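Local atomic coordinates of SusD homolog (Bacteroides thetaiotaomicron VPI-5482, PDB entry 3IV0), a protein that probably binds glycans at the outer membrane of a gut bacterium, although its own ligand is not known. Residues A[93-98]-A[135-140]; A[97-102]-A[129-134]; A[104-109]-A[122-127]. All blocks are in the same frame, centred on the assembly; numbering follows the deposited sequence.

Interaction 1 (A[93-98]-A[135-140]); sequences DVFYTA and YFFIVR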
ATOM      1  N   ASP A  93       6.931  14.976  -6.606  1.00 11.57           N
ATOM      2  CA  ASP A  93       8.226  15.012  -7.289  1.00 12.60           C
ATOM      3  C   ASP A  93       9.016  13.722  -7.243  1.00 11.64           C
ATOM      4  O   ASP A  93       9.583  13.321  -8.270  1.00 12.89           O
ATOM      5  CB  ASP A  93       9.115  16.194  -6.778  1.00 14.87           C
ATOM      6  CG  ASP A  93       9.473  16.100  -5.299  1.00 17.96           C
ATOM      7  OD1 ASP A  93       8.656  15.610  -4.495  1.00 15.44           O
ATOM      8  OD2 ASP A  93      10.596  16.537  -4.909  1.00 20.29           O
ATOM      9  N   VAL A  94       9.096  13.062  -6.098  1.00 11.56           N
ATOM     10  CA  VAL A  94       9.927  11.874  -6.011  1.00 11.42           C
ATOM     11  C   VAL A  94       9.310  10.705  -6.760  1.00 10.20           C
ATOM     12  O   VAL A  94      10.008   9.960  -7.434  1.00 11.41           O
ATOM     13  CB  VAL A  94      10.230  11.507  -4.571  1.00 12.21           C
ATOM     14  CG1 VAL A  94      11.149  10.262  -4.527  1.00 12.99           C
ATOM     15  CG2 VAL A  94      10.894  12.703  -3.852  1.00 13.43           C
ATOM     16  N   PHE A  95       7.988  10.564  -6.724  1.00 10.46           N
ATOM     17  CA  PHE A  95       7.335   9.563  -7.580  1.00  9.95           C
ATOM     18  C   PHE A  95       7.618   9.859  -9.049  1.00  9.33           C
ATOM     19  O   PHE A  95       7.844   8.917  -9.835  1.00 10.30           O
ATOM     20  CB  PHE A  95       5.807   9.563  -7.365  1.00 10.82           C
ATOM     21  CG  PHE A  95       5.377   8.973  -6.049  1.00  8.74           C
ATOM     22  CD1 PHE A  95       5.446   7.602  -5.840  1.00 10.34           C
ATOM     23  CD2 PHE A  95       4.839   9.771  -5.050  1.00  9.64           C
ATOM     24  CE1 PHE A  95       5.020   7.070  -4.640  1.00 10.04           C
ATOM     25  CE2 PHE A  95       4.430   9.215  -3.863  1.00 11.05           C
ATOM     26  CZ  PHE A  95       4.499   7.898  -3.681  1.00 10.01           C
ATOM     27  N   TYR A  96       7.570  11.138  -9.459  1.00  9.93           N
ATOM     28  CA  TYR A  96       7.883  11.416 -10.864  1.00 10.63           C
ATOM     29  C   TYR A  96       9.362  11.177 -11.222  1.00 11.28           C
ATOM     30  O   TYR A  96       9.654  10.869 -12.380  1.00 12.13           O
ATOM     31  CB  TYR A  96       7.437  12.828 -11.284  1.00 11.16           C
ATOM     32  CG  TYR A  96       5.972  12.870 -11.640  1.00 10.89           C
ATOM     33  CD1 TYR A  96       5.505  12.309 -12.812  1.00 11.22           C
ATOM     34  CD2 TYR A  96       5.055  13.409 -10.775  1.00 11.89           C
ATOM     35  CE1 TYR A  96       4.185  12.296 -13.098  1.00 11.75           C
ATOM     36  CE2 TYR A  96       3.731  13.417 -11.064  1.00 10.96           C
ATOM     37  CZ  TYR A  96       3.298  12.873 -12.225  1.00 10.75           C
ATOM     38  OH  TYR A  96       1.940  12.882 -12.468  1.00 11.73           O
ATOM     39  N   THR A  97      10.262  11.236 -10.261  1.00 11.23           N
ATOM     40  CA  THR A  97      11.643  10.808 -10.526  1.00 11.45           C
ATOM     41  C   THR A  97      11.647   9.329 -10.921  1.00 12.05           C
ATOM     42  O   THR A  97      12.305   8.953 -11.889  1.00 12.45           O
ATOM     43  CB  THR A  97      12.555  11.052  -9.317  1.00 11.66           C
ATOM     44  OG1 THR A  97      12.558  12.439  -8.979  1.00 15.32           O
ATOM     45  CG2 THR A  97      14.018  10.589  -9.581  1.00 15.21           C
ATOM     46  N   ALA A  98      10.940   8.474 -10.175  1.00 11.35           N
ATOM     47  CA  ALA A  98      10.784   7.082 -10.527  1.00 11.24           C
ATOM     48  C   ALA A  98      10.176   6.902 -11.907  1.00 10.15           C
ATOM     49  O   ALA A  98      10.651   6.106 -12.718  1.00 12.14           O
ATOM     50  CB  ALA A  98       9.949   6.341  -9.441  1.00 10.83           C
ATOM     51  N   TYR A 135       2.399   5.647 -10.640  1.00  8.73           N
ATOM     52  CA  TYR A 135       1.200   6.342 -11.074  1.00  7.74           C
ATOM     53  C   TYR A 135       0.016   5.970 -10.189  1.00  9.59           C
ATOM     54  O   TYR A 135      -0.783   6.834  -9.795  1.00  8.73           O
ATOM     55  CB  TYR A 135       0.851   6.038 -12.549  1.00  8.79           C
ATOM     56  CG  TYR A 135       1.547   6.999 -13.502  1.00  9.33           C
ATOM     57  CD1 TYR A 135       1.297   8.346 -13.433  1.00 10.61           C
ATOM     58  CD2 TYR A 135       2.425   6.546 -14.456  1.00  9.83           C
ATOM     59  CE1 TYR A 135       1.923   9.240 -14.285  1.00 10.79           C
ATOM     60  CE2 TYR A 135       3.063   7.435 -15.312  1.00 11.13           C
ATOM     61  CZ  TYR A 135       2.819   8.768 -15.196  1.00 10.56           C
ATOM     62  OH  TYR A 135       3.440   9.701 -16.040  1.00 11.53           O
ATOM     63  N   PHE A 136      -0.147   4.693  -9.873  1.00  8.08           N
ATOM     64  CA  PHE A 136      -1.234   4.277  -8.989  1.00  9.30           C
ATOM     65  C   PHE A 136      -1.140   4.953  -7.649  1.00  8.48           C
ATOM     66  O   PHE A 136      -2.152   5.468  -7.156  1.00  8.88           O
ATOM     67  CB  PHE A 136      -1.249   2.781  -8.824  1.00  9.24           C
ATOM     68  CG  PHE A 136      -2.317   2.275  -7.887  1.00  8.64           C
ATOM     69  CD1 PHE A 136      -3.655   2.485  -8.167  1.00  9.67           C
ATOM     70  CD2 PHE A 136      -1.983   1.539  -6.777  1.00 10.14           C
ATOM     71  CE1 PHE A 136      -4.645   1.970  -7.332  1.00 10.62           C
ATOM     72  CE2 PHE A 136      -2.992   1.037  -5.914  1.00  9.29           C
ATOM     73  CZ  PHE A 136      -4.316   1.275  -6.220  1.00 10.08           C
ATOM     74  N   PHE A 137       0.040   4.990  -7.050  1.00  8.22           N
ATOM     75  CA  PHE A 137       0.177   5.616  -5.740  1.00  8.62           C
ATOM     76  C   PHE A 137      -0.156   7.095  -5.778  1.00  8.68           C
ATOM     77  O   PHE A 137      -0.772   7.645  -4.828  1.00  9.29           O
ATOM     78  CB  PHE A 137       1.602   5.404  -5.203  1.00  8.39           C
ATOM     79  CG  PHE A 137       1.742   4.182  -4.325  1.00  9.19           C
ATOM     80  CD1 PHE A 137       1.238   2.961  -4.708  1.00 10.15           C
ATOM     81  CD2 PHE A 137       2.381   4.278  -3.107  1.00 10.95           C
ATOM     82  CE1 PHE A 137       1.359   1.869  -3.876  1.00 11.68           C
ATOM     83  CE2 PHE A 137       2.500   3.188  -2.269  1.00 10.48           C
ATOM     84  CZ  PHE A 137       1.990   1.977  -2.674  1.00 10.13           C
ATOM     85  N   ILE A 138       0.233   7.809  -6.830  1.00  9.02           N
ATOM     86  CA  ILE A 138      -0.079   9.228  -6.872  1.00  9.98           C
ATOM     87  C   ILE A 138      -1.536   9.507  -7.252  1.00  8.27           C
ATOM     88  O   ILE A 138      -2.103  10.508  -6.823  1.00  9.48           O
ATOM     89  CB  ILE A 138       0.910  10.058  -7.717  1.00  8.75           C
ATOM     90  CG1 ILE A 138       1.001   9.642  -9.182  1.00  9.40           C
ATOM     91  CG2 ILE A 138       2.277  10.051  -7.039  1.00 10.33           C
ATOM     92  CD1 ILE A 138       1.847  10.601 -10.062  1.00 10.45           C
ATOM     93  N   VAL A 139      -2.162   8.642  -8.039  1.00  8.43           N
ATOM     94  CA  VAL A 139      -3.605   8.787  -8.277  1.00  8.66           C
ATOM     95  C   VAL A 139      -4.347   8.616  -6.961  1.00  9.06           C
ATOM     96  O   VAL A 139      -5.275   9.399  -6.626  1.00  9.25           O
ATOM     97  CB  VAL A 139      -4.113   7.781  -9.311  1.00  8.17           C
ATOM     98  CG1 VAL A 139      -5.646   7.705  -9.266  1.00 10.08           C
ATOM     99  CG2 VAL A 139      -3.635   8.215 -10.720  1.00 11.31           C
ATOM    100  N   ARG A 140      -4.016   7.591  -6.189  1.00  8.21           N
ATOM    101  CA  ARG A 140      -4.708   7.378  -4.930  1.00  8.75           C
ATOM    102  C   ARG A 140      -4.569   8.569  -4.005  1.00  9.78           C
ATOM    103  O   ARG A 140      -5.492   8.856  -3.206  1.00  9.88           O
ATOM    104  CB  ARG A 140      -4.204   6.145  -4.181  1.00  8.60           C
ATOM    105  CG  ARG A 140      -4.449   4.809  -4.797  1.00  8.61           C
ATOM    106  CD  ARG A 140      -4.247   3.718  -3.775  1.00  9.79           C
ATOM    107  NE  ARG A 140      -2.902   3.750  -3.210  1.00  8.00           N
ATOM    108  CZ  ARG A 140      -2.439   2.819  -2.376  1.00 10.36           C
ATOM    109  NH1 ARG A 140      -3.143   1.714  -2.116  1.00 10.41           N
ATOM    110  NH2 ARG A 140      -1.247   2.949  -1.837  1.00  9.07           N
TER
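Phe95 and Tyr96 of helix 93-108 receive the two arms of Ile138 from helix 117-142, each aromatic ring taking one branch of the isoleucine. The apolar contacts dominate. The methyl CG2 of Ile138 presses against the root and near side of the Phe95 ring, 3.3 Å from Phe95 CD2. The longer branch goes to the tyrosine: with chi1 at 60°, Ile138 CG1 sits between its own backbone N and carbonyl carbon, and CD1 ends 3.5 Å from Tyr96 CZ. One beta-branched side chain thereby contacts two consecutive residues of the partner helix. Farther out on the Phe95 ring, CE1 meets Phe137 CB at 3.8 Å, while the Phe137 ring itself leads off toward Phe33.

Contacts between aromatic side chains come second. Tyr96 and Tyr135 cross at about a right angle, touching through their CE1 atoms at 4.0 Å. Their hydroxyls hydrogen-bond to backbone carbonyls beyond the pair, Tyr96 OH to Pro146 O and Tyr135 OH to Tyr148 O, so both buried polar ends are satisfied.

The two segments run antiparallel at 157°, their axes 10.1 Å apart, a spacing that accommodates these large side chains. Helix 19-39 covers Phe95 through Ala36 and Thr37, whereas Val145 of strand 145-146 packs on Tyr96, Tyr135 and Ile138.

Interaction 2 (A[97-102]-A[129-134]); sequences TAIQDA and FMRSLS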
ATOM      1  N   THR A  97      10.262  11.236 -10.261  1.00 11.23           N
ATOM      2  CA  THR A  97      11.643  10.808 -10.526  1.00 11.45           C
ATOM      3  C   THR A  97      11.647   9.329 -10.921  1.00 12.05           C
ATOM      4  O   THR A  97      12.305   8.953 -11.889  1.00 12.45           O
ATOM      5  CB  THR A  97      12.555  11.052  -9.317  1.00 11.66           C
ATOM      6  OG1 THR A  97      12.558  12.439  -8.979  1.00 15.32           O
ATOM      7  CG2 THR A  97      14.018  10.589  -9.581  1.00 15.21           C
ATOM      8  N   ALA A  98      10.940   8.474 -10.175  1.00 11.35           N
ATOM      9  CA  ALA A  98      10.784   7.082 -10.527  1.00 11.24           C
ATOM     10  C   ALA A  98      10.176   6.902 -11.907  1.00 10.15           C
ATOM     11  O   ALA A  98      10.651   6.106 -12.718  1.00 12.14           O
ATOM     12  CB  ALA A  98       9.949   6.341  -9.441  1.00 10.83           C
ATOM     13  N   ILE A  99       9.088   7.612 -12.146  1.00  9.85           N
ATOM     14  CA  ILE A  99       8.377   7.516 -13.430  1.00 10.65           C
ATOM     15  C   ILE A  99       9.273   7.921 -14.595  1.00 11.76           C
ATOM     16  O   ILE A  99       9.343   7.233 -15.610  1.00 11.03           O
ATOM     17  CB  ILE A  99       7.056   8.334 -13.408  1.00 10.64           C
ATOM     18  CG1 ILE A  99       6.018   7.647 -12.505  1.00 10.46           C
ATOM     19  CG2 ILE A  99       6.504   8.559 -14.805  1.00 12.55           C
ATOM     20  CD1 ILE A  99       4.956   8.621 -12.002  1.00 11.70           C
ATOM     21  N   GLN A 100       9.962   9.042 -14.445  0.50 11.66           N
ATOM     22  CA  GLN A 100      10.816   9.524 -15.525  0.50 12.38           C
ATOM     23  C   GLN A 100      12.005   8.585 -15.754  0.50 13.24           C
ATOM     24  O   GLN A 100      12.410   8.376 -16.899  0.50 12.52           O
ATOM     25  CB  GLN A 100      11.286  10.960 -15.257  0.50 14.73           C
ATOM     26  CG  GLN A 100      12.436  11.442 -16.152  0.50 16.11           C
ATOM     27  CD  GLN A 100      12.056  11.612 -17.625  0.50 26.02           C
ATOM     28  OE1 GLN A 100      12.218  10.697 -18.449  0.50 15.68           O
ATOM     29  NE2 GLN A 100      11.581  12.802 -17.968  0.50 36.81           N
ATOM     30  N   ASP A 101      12.589   8.017 -14.702  1.00 11.54           N
ATOM     31  CA  ASP A 101      13.650   7.035 -14.883  1.00 12.40           C
ATOM     32  C   ASP A 101      13.143   5.759 -15.537  1.00 12.24           C
ATOM     33  O   ASP A 101      13.832   5.154 -16.384  1.00 12.84           O
ATOM     34  CB  ASP A 101      14.417   6.812 -13.599  1.00 13.73           C
ATOM     35  CG  ASP A 101      15.282   8.023 -13.241  1.00 16.24           C
ATOM     36  OD1 ASP A 101      15.538   8.886 -14.128  1.00 17.38           O
ATOM     37  OD2 ASP A 101      15.702   8.134 -12.084  1.00 16.49           O
ATOM     38  N   ALA A 102      11.930   5.315 -15.200  1.00 10.61           N
ATOM     39  CA  ALA A 102      11.334   4.192 -15.914  1.00 10.72           C
ATOM     40  C   ALA A 102      11.201   4.522 -17.387  1.00 11.18           C
ATOM     41  O   ALA A 102      11.494   3.689 -18.235  1.00 11.44           O
ATOM     42  CB  ALA A 102       9.946   3.796 -15.309  1.00 12.24           C
ATOM     43  N   PHE A 129       6.219  -2.104 -14.450  1.00 10.08           N
ATOM     44  CA  PHE A 129       5.560  -2.308 -13.181  1.00 10.08           C
ATOM     45  C   PHE A 129       5.755  -1.120 -12.243  1.00 10.26           C
ATOM     46  O   PHE A 129       4.783  -0.600 -11.652  1.00 10.16           O
ATOM     47  CB  PHE A 129       6.013  -3.600 -12.499  1.00 10.27           C
ATOM     48  CG  PHE A 129       5.461  -3.759 -11.105  1.00 11.01           C
ATOM     49  CD1 PHE A 129       4.139  -4.160 -10.914  1.00 10.68           C
ATOM     50  CD2 PHE A 129       6.217  -3.432 -10.000  1.00 10.60           C
ATOM     51  CE1 PHE A 129       3.612  -4.257  -9.641  1.00 10.31           C
ATOM     52  CE2 PHE A 129       5.680  -3.524  -8.715  1.00 11.36           C
ATOM     53  CZ  PHE A 129       4.375  -3.958  -8.546  1.00 10.14           C
HETATM   54  N   MSE A 130       6.972  -0.648 -12.085  1.00 10.49           N
HETATM   55  CA  MSE A 130       7.258   0.391 -11.157  1.00  9.70           C
HETATM   56  C   MSE A 130       6.692   1.701 -11.598  1.00 11.16           C
HETATM   57  O   MSE A 130       6.262   2.495 -10.747  1.00 10.15           O
HETATM   58  CB  MSE A 130       8.775   0.482 -10.904  1.00 11.80           C
HETATM   59  CG  MSE A 130       9.262  -0.717 -10.092  1.00 11.31           C
HETATM   60 SE   MSE A 130       8.404  -1.060  -8.407  0.75 11.19          SE
HETATM   61  CE  MSE A 130       8.918   0.482  -7.530  1.00 16.52           C
ATOM     62  N   ARG A 131       6.659   1.950 -12.885  1.00 10.96           N
ATOM     63  CA  ARG A 131       5.992   3.151 -13.381  1.00 11.58           C
ATOM     64  C   ARG A 131       4.516   3.133 -13.059  1.00  9.07           C
ATOM     65  O   ARG A 131       3.961   4.141 -12.597  1.00  9.45           O
ATOM     66  CB  ARG A 131       6.221   3.317 -14.880  1.00 10.50           C
ATOM     67  CG  ARG A 131       5.602   4.589 -15.449  1.00 11.64           C
ATOM     68  CD  ARG A 131       5.945   4.803 -16.911  1.00 13.79           C
ATOM     69  NE  ARG A 131       5.287   3.787 -17.702  1.00 13.70           N
ATOM     70  CZ  ARG A 131       5.540   3.516 -18.980  1.00 16.08           C
ATOM     71  NH1 ARG A 131       6.445   4.193 -19.626  1.00 15.64           N
ATOM     72  NH2 ARG A 131       4.874   2.552 -19.604  1.00 19.59           N
ATOM     73  N   SER A 132       3.876   1.996 -13.327  1.00 10.01           N
ATOM     74  CA  SER A 132       2.462   1.806 -13.018  1.00  9.63           C
ATOM     75  C   SER A 132       2.178   1.911 -11.538  1.00  9.08           C
ATOM     76  O   SER A 132       1.167   2.531 -11.138  1.00  9.17           O
ATOM     77  CB  SER A 132       1.935   0.490 -13.547  1.00 10.84           C
ATOM     78  OG  SER A 132       2.168   0.416 -14.957  1.00 14.68           O
ATOM     79  N   LEU A 133       3.039   1.330 -10.715  1.00  9.04           N
ATOM     80  CA  LEU A 133       2.859   1.416  -9.274  1.00  8.76           C
ATOM     81  C   LEU A 133       2.950   2.847  -8.779  1.00 10.14           C
ATOM     82  O   LEU A 133       2.184   3.292  -7.942  1.00  9.48           O
ATOM     83  CB  LEU A 133       3.882   0.543  -8.544  1.00 10.10           C
ATOM     84  CG  LEU A 133       3.683   0.404  -7.049  1.00  8.89           C
ATOM     85  CD1 LEU A 133       2.393  -0.348  -6.691  1.00 10.02           C
ATOM     86  CD2 LEU A 133       4.866  -0.365  -6.467  1.00 12.72           C
ATOM     87  N   SER A 134       3.896   3.602  -9.342  1.00  9.75           N
ATOM     88  CA  SER A 134       4.079   5.008  -8.972  1.00  9.17           C
ATOM     89  C   SER A 134       2.861   5.812  -9.391  1.00  8.89           C
ATOM     90  O   SER A 134       2.358   6.615  -8.581  1.00  9.39           O
ATOM     91  CB  SER A 134       5.350   5.571  -9.608  1.00 10.61           C
ATOM     92  OG  SER A 134       6.507   4.903  -9.113  1.00 11.20           O
TER
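Ile99 packs against Arg131 and Ser134 where two consecutive, antiparallel helices of the SusD fold, 93-108 and 117-142, form a helical hairpin. The segments meet at 151° with axes 8.8 Å apart, and small residues help make this closeness possible: the methyl of Ala98 rests against Ser134 OG, and Ala102 CB lies 3.8 Å from Arg131 CB.

Arg131 can be followed outward from that CB. Its CG stands opposite the backbone N (chi1 -177°), which brings it to 4.1 Å from Ile99 CG2, the two side chains crossing at about a right angle. At the CG-CD bond the chain bends (chi3 68°), and the guanidinium group turns along the helix pair, where NH1 hydrogen-bonds to Asn103 OD1 on the partner helix and NH2 makes a long, weak ion pair with Asp172. The aliphatic half of the arginine thus packs on Ile99 and Ala102, while its charged end has these polar partners.

On the other branch of Ile99, CG1 touches Ser134 CB at 3.6 Å, with CD1 close behind. The serine hydroxyl turns back to its own helix: Ser134 OG donates to Met130 O at 2.9 Å, while Ser134 N reaches the same oxygen from the opposite face of the carbonyl plane.

Interaction 3 (A[104-109]-A[122-127]); sequences ILLAEI and RFKAEA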
ATOM      1  N   ILE A 104      12.955   6.565 -19.139  1.00 12.03           N
ATOM      2  CA  ILE A 104      14.295   6.536 -19.705  1.00 12.10           C
ATOM      3  C   ILE A 104      14.758   5.124 -19.956  1.00 13.31           C
ATOM      4  O   ILE A 104      15.227   4.801 -21.042  1.00 13.76           O
ATOM      5  CB  ILE A 104      15.290   7.306 -18.834  1.00 13.64           C
ATOM      6  CG1 ILE A 104      14.996   8.807 -18.891  1.00 14.00           C
ATOM      7  CG2 ILE A 104      16.752   6.987 -19.258  1.00 15.55           C
ATOM      8  CD1 ILE A 104      15.609   9.620 -17.814  1.00 17.03           C
ATOM      9  N   LEU A 105      14.669   4.256 -18.964  1.00 12.26           N
ATOM     10  CA  LEU A 105      15.101   2.871 -19.166  1.00 12.79           C
ATOM     11  C   LEU A 105      14.368   2.261 -20.353  1.00 13.06           C
ATOM     12  O   LEU A 105      14.966   1.576 -21.204  1.00 13.88           O
ATOM     13  CB  LEU A 105      14.888   2.039 -17.882  1.00 11.51           C
ATOM     14  CG  LEU A 105      15.328   0.570 -17.963  1.00 12.14           C
ATOM     15  CD1 LEU A 105      15.728  -0.011 -16.600  1.00 13.32           C
ATOM     16  CD2 LEU A 105      14.256  -0.322 -18.542  1.00 14.04           C
ATOM     17  N   LEU A 106      13.068   2.471 -20.439  1.00 11.79           N
ATOM     18  CA  LEU A 106      12.303   1.836 -21.503  1.00 13.37           C
ATOM     19  C   LEU A 106      12.747   2.378 -22.882  1.00 14.66           C
ATOM     20  O   LEU A 106      12.754   1.631 -23.868  1.00 17.00           O
ATOM     21  CB  LEU A 106      10.794   2.004 -21.274  1.00 13.00           C
ATOM     22  CG  LEU A 106      10.286   1.209 -20.070  1.00 11.26           C
ATOM     23  CD1 LEU A 106       8.909   1.735 -19.649  1.00 13.25           C
ATOM     24  CD2 LEU A 106      10.258  -0.284 -20.405  1.00 14.15           C
ATOM     25  N   ALA A 107      13.119   3.645 -22.940  1.00 14.00           N
ATOM     26  CA  ALA A 107      13.547   4.289 -24.194  1.00 16.03           C
ATOM     27  C   ALA A 107      14.969   3.920 -24.580  1.00 17.25           C
ATOM     28  O   ALA A 107      15.323   4.014 -25.792  1.00 20.12           O
ATOM     29  CB  ALA A 107      13.433   5.792 -24.039  1.00 17.26           C
ATOM     30  N   GLU A 108      15.825   3.570 -23.621  1.00 14.81           N
ATOM     31  CA  GLU A 108      17.264   3.447 -23.891  1.00 14.57           C
ATOM     32  C   GLU A 108      17.822   2.042 -23.778  1.00 16.84           C
ATOM     33  O   GLU A 108      18.891   1.770 -24.336  1.00 17.11           O
ATOM     34  CB  GLU A 108      18.054   4.359 -22.966  1.00 15.85           C
ATOM     35  CG  GLU A 108      17.724   5.839 -22.997  1.00 18.46           C
ATOM     36  CD  GLU A 108      17.984   6.487 -24.344  1.00 22.44           C
ATOM     37  OE1 GLU A 108      18.787   5.938 -25.117  1.00 23.90           O
ATOM     38  OE2 GLU A 108      17.353   7.513 -24.638  1.00 28.63           O
ATOM     39  N   ILE A 109      17.186   1.148 -23.037  1.00 15.29           N
ATOM     40  CA  ILE A 109      17.799  -0.144 -22.717  1.00 14.96           C
ATOM     41  C   ILE A 109      18.096  -1.032 -23.963  1.00 15.46           C
ATOM     42  O   ILE A 109      19.013  -1.855 -23.918  1.00 16.18           O
ATOM     43  CB  ILE A 109      16.972  -0.952 -21.647  1.00 15.07           C
ATOM     44  CG1 ILE A 109      17.850  -2.053 -21.033  1.00 14.99           C
ATOM     45  CG2 ILE A 109      15.651  -1.513 -22.231  1.00 14.96           C
ATOM     46  CD1 ILE A 109      17.232  -2.622 -19.736  1.00 14.74           C
ATOM     47  N   ARG A 122      13.151  -8.648 -18.725  1.00 11.83           N
ATOM     48  CA  ARG A 122      12.773  -8.557 -17.320  1.00 12.07           C
ATOM     49  C   ARG A 122      12.896  -7.132 -16.818  1.00 12.77           C
ATOM     50  O   ARG A 122      11.988  -6.646 -16.126  1.00 12.33           O
ATOM     51  CB  ARG A 122      13.655  -9.483 -16.496  1.00 12.58           C
ATOM     52  CG  ARG A 122      13.347  -9.429 -14.999  1.00 13.01           C
ATOM     53  CD  ARG A 122      14.080 -10.472 -14.213  1.00 15.76           C
ATOM     54  NE  ARG A 122      13.688 -11.772 -14.691  1.00 16.74           N
ATOM     55  CZ  ARG A 122      14.267 -12.913 -14.380  1.00 25.12           C
ATOM     56  NH1 ARG A 122      15.295 -12.929 -13.544  1.00 24.00           N
ATOM     57  NH2 ARG A 122      13.814 -14.038 -14.923  1.00 23.50           N
ATOM     58  N   PHE A 123      13.964  -6.424 -17.128  1.00 12.52           N
ATOM     59  CA  PHE A 123      14.168  -5.084 -16.612  1.00 12.50           C
ATOM     60  C   PHE A 123      13.112  -4.149 -17.186  1.00 13.68           C
ATOM     61  O   PHE A 123      12.641  -3.226 -16.512  1.00 12.52           O
ATOM     62  CB  PHE A 123      15.597  -4.591 -16.891  1.00 13.84           C
ATOM     63  CG  PHE A 123      16.696  -5.404 -16.213  1.00 12.81           C
ATOM     64  CD1 PHE A 123      16.431  -6.344 -15.247  1.00 15.04           C
ATOM     65  CD2 PHE A 123      18.026  -5.154 -16.550  1.00 14.80           C
ATOM     66  CE1 PHE A 123      17.471  -7.060 -14.651  1.00 15.14           C
ATOM     67  CE2 PHE A 123      19.066  -5.872 -15.957  1.00 16.58           C
ATOM     68  CZ  PHE A 123      18.800  -6.808 -15.027  1.00 16.25           C
ATOM     69  N   LYS A 124      12.739  -4.366 -18.440  1.00 11.14           N
ATOM     70  CA  LYS A 124      11.674  -3.585 -19.033  1.00 12.37           C
ATOM     71  C   LYS A 124      10.395  -3.859 -18.258  1.00 11.67           C
ATOM     72  O   LYS A 124       9.648  -2.915 -17.940  1.00 11.47           O
ATOM     73  CB  LYS A 124      11.470  -3.935 -20.504  1.00 12.28           C
ATOM     74  CG  LYS A 124      12.561  -3.422 -21.441  1.00 15.34           C
ATOM     75  CD  LYS A 124      12.249  -3.889 -22.886  1.00 17.11           C
ATOM     76  CE  LYS A 124      13.282  -3.469 -23.883  1.00 18.68           C
ATOM     77  NZ  LYS A 124      13.007  -4.221 -25.167  1.00 21.67           N
ATOM     78  N   ALA A 125      10.071  -5.127 -18.011  1.00 11.57           N
ATOM     79  CA  ALA A 125       8.842  -5.483 -17.275  1.00 12.13           C
ATOM     80  C   ALA A 125       8.831  -4.863 -15.887  1.00 11.27           C
ATOM     81  O   ALA A 125       7.787  -4.321 -15.444  1.00 10.46           O
ATOM     82  CB  ALA A 125       8.706  -6.969 -17.170  1.00 13.44           C
ATOM     83  N   GLU A 126       9.956  -4.896 -15.188  1.00 10.63           N
ATOM     84  CA  GLU A 126      10.043  -4.280 -13.893  1.00 10.83           C
ATOM     85  C   GLU A 126       9.872  -2.779 -13.931  1.00 10.83           C
ATOM     86  O   GLU A 126       9.187  -2.188 -13.068  1.00 10.69           O
ATOM     87  CB  GLU A 126      11.390  -4.619 -13.235  1.00 10.77           C
ATOM     88  CG  GLU A 126      11.574  -6.047 -12.868  1.00 12.63           C
ATOM     89  CD  GLU A 126      12.849  -6.252 -12.114  1.00 12.82           C
ATOM     90  OE1 GLU A 126      12.977  -5.706 -11.011  1.00 13.16           O
ATOM     91  OE2 GLU A 126      13.766  -6.931 -12.615  1.00 14.11           O
ATOM     92  N   ALA A 127      10.418  -2.130 -14.950  1.00 10.93           N
ATOM     93  CA  ALA A 127      10.271  -0.703 -15.093  1.00 11.31           C
ATOM     94  C   ALA A 127       8.814  -0.340 -15.390  1.00 10.04           C
ATOM     95  O   ALA A 127       8.310   0.661 -14.849  1.00 11.38           O
ATOM     96  CB  ALA A 127      11.201  -0.177 -16.231  1.00 12.01           C
TER
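An apolar seam, edged by the aliphatic chain of a lysine, joins Leu105, Leu106 and Ile109 to Phe123, Lys124 and Ala127 near the turn of the hairpin formed by helices 93-108 and 117-142. Only twelve residues separate the two segments, which run antiparallel at 149° with axes 9.5 Å apart.

Ala127 offers the partner helix a small methyl, and Leu105 CD2 settles 3.8 Å from its CB. Leu106 CD2 packs on the backbone of Lys124, 3.7 Å from Lys124 O, and also touches the lysine CB.

Ile109 divides its branches between two neighbours. Its CG1 is anti to the backbone N (chi1 -162°), directing CD1 toward Phe123, where it meets CB at 3.8 Å and approaches the ring edge near its plane. The other branch, CG2, rests on the extended lysine chain, which it meets at CG and CE, tightly packed at 3.5 Å from Lys124 CE. Beyond this methylene, NZ forms a salt bridge with Asp110, just after the first segment, so the lysine combines an apolar flank with a charged tip.

The ring of Phe123 continues away from the seam to helix 19-39, where it touches Glu23 and Leu26. Leu106 also packs on Ile128 and Arg131 farther along helix 117-142, and Ile104 meets Phe25 of helix 19-39.

In the fold
All three interactions join helix 93-108 to helix 117-142, sampling one antiparallel hairpin from its open end to near its turn. The centre of interaction 1 lies nearest the chain's centre, about 13 Å away, and aromatic rings dominate there; interaction 2 is equally buried but uses alanine, serine and aliphatic groups, including the inner chain of an arginine, and has the closest axes of the three. Interaction 3, centred farthest out, mixes buried residues with the partly exposed Leu106 and Lys124. The seam is continuous from one contact to the next: Tyr135 OH touches Ile99 CG2 at 3.5 Å, and Arg131 NH1 packs against Leu106 CD1 at the same distance. Interactions 1 and 3 do not touch.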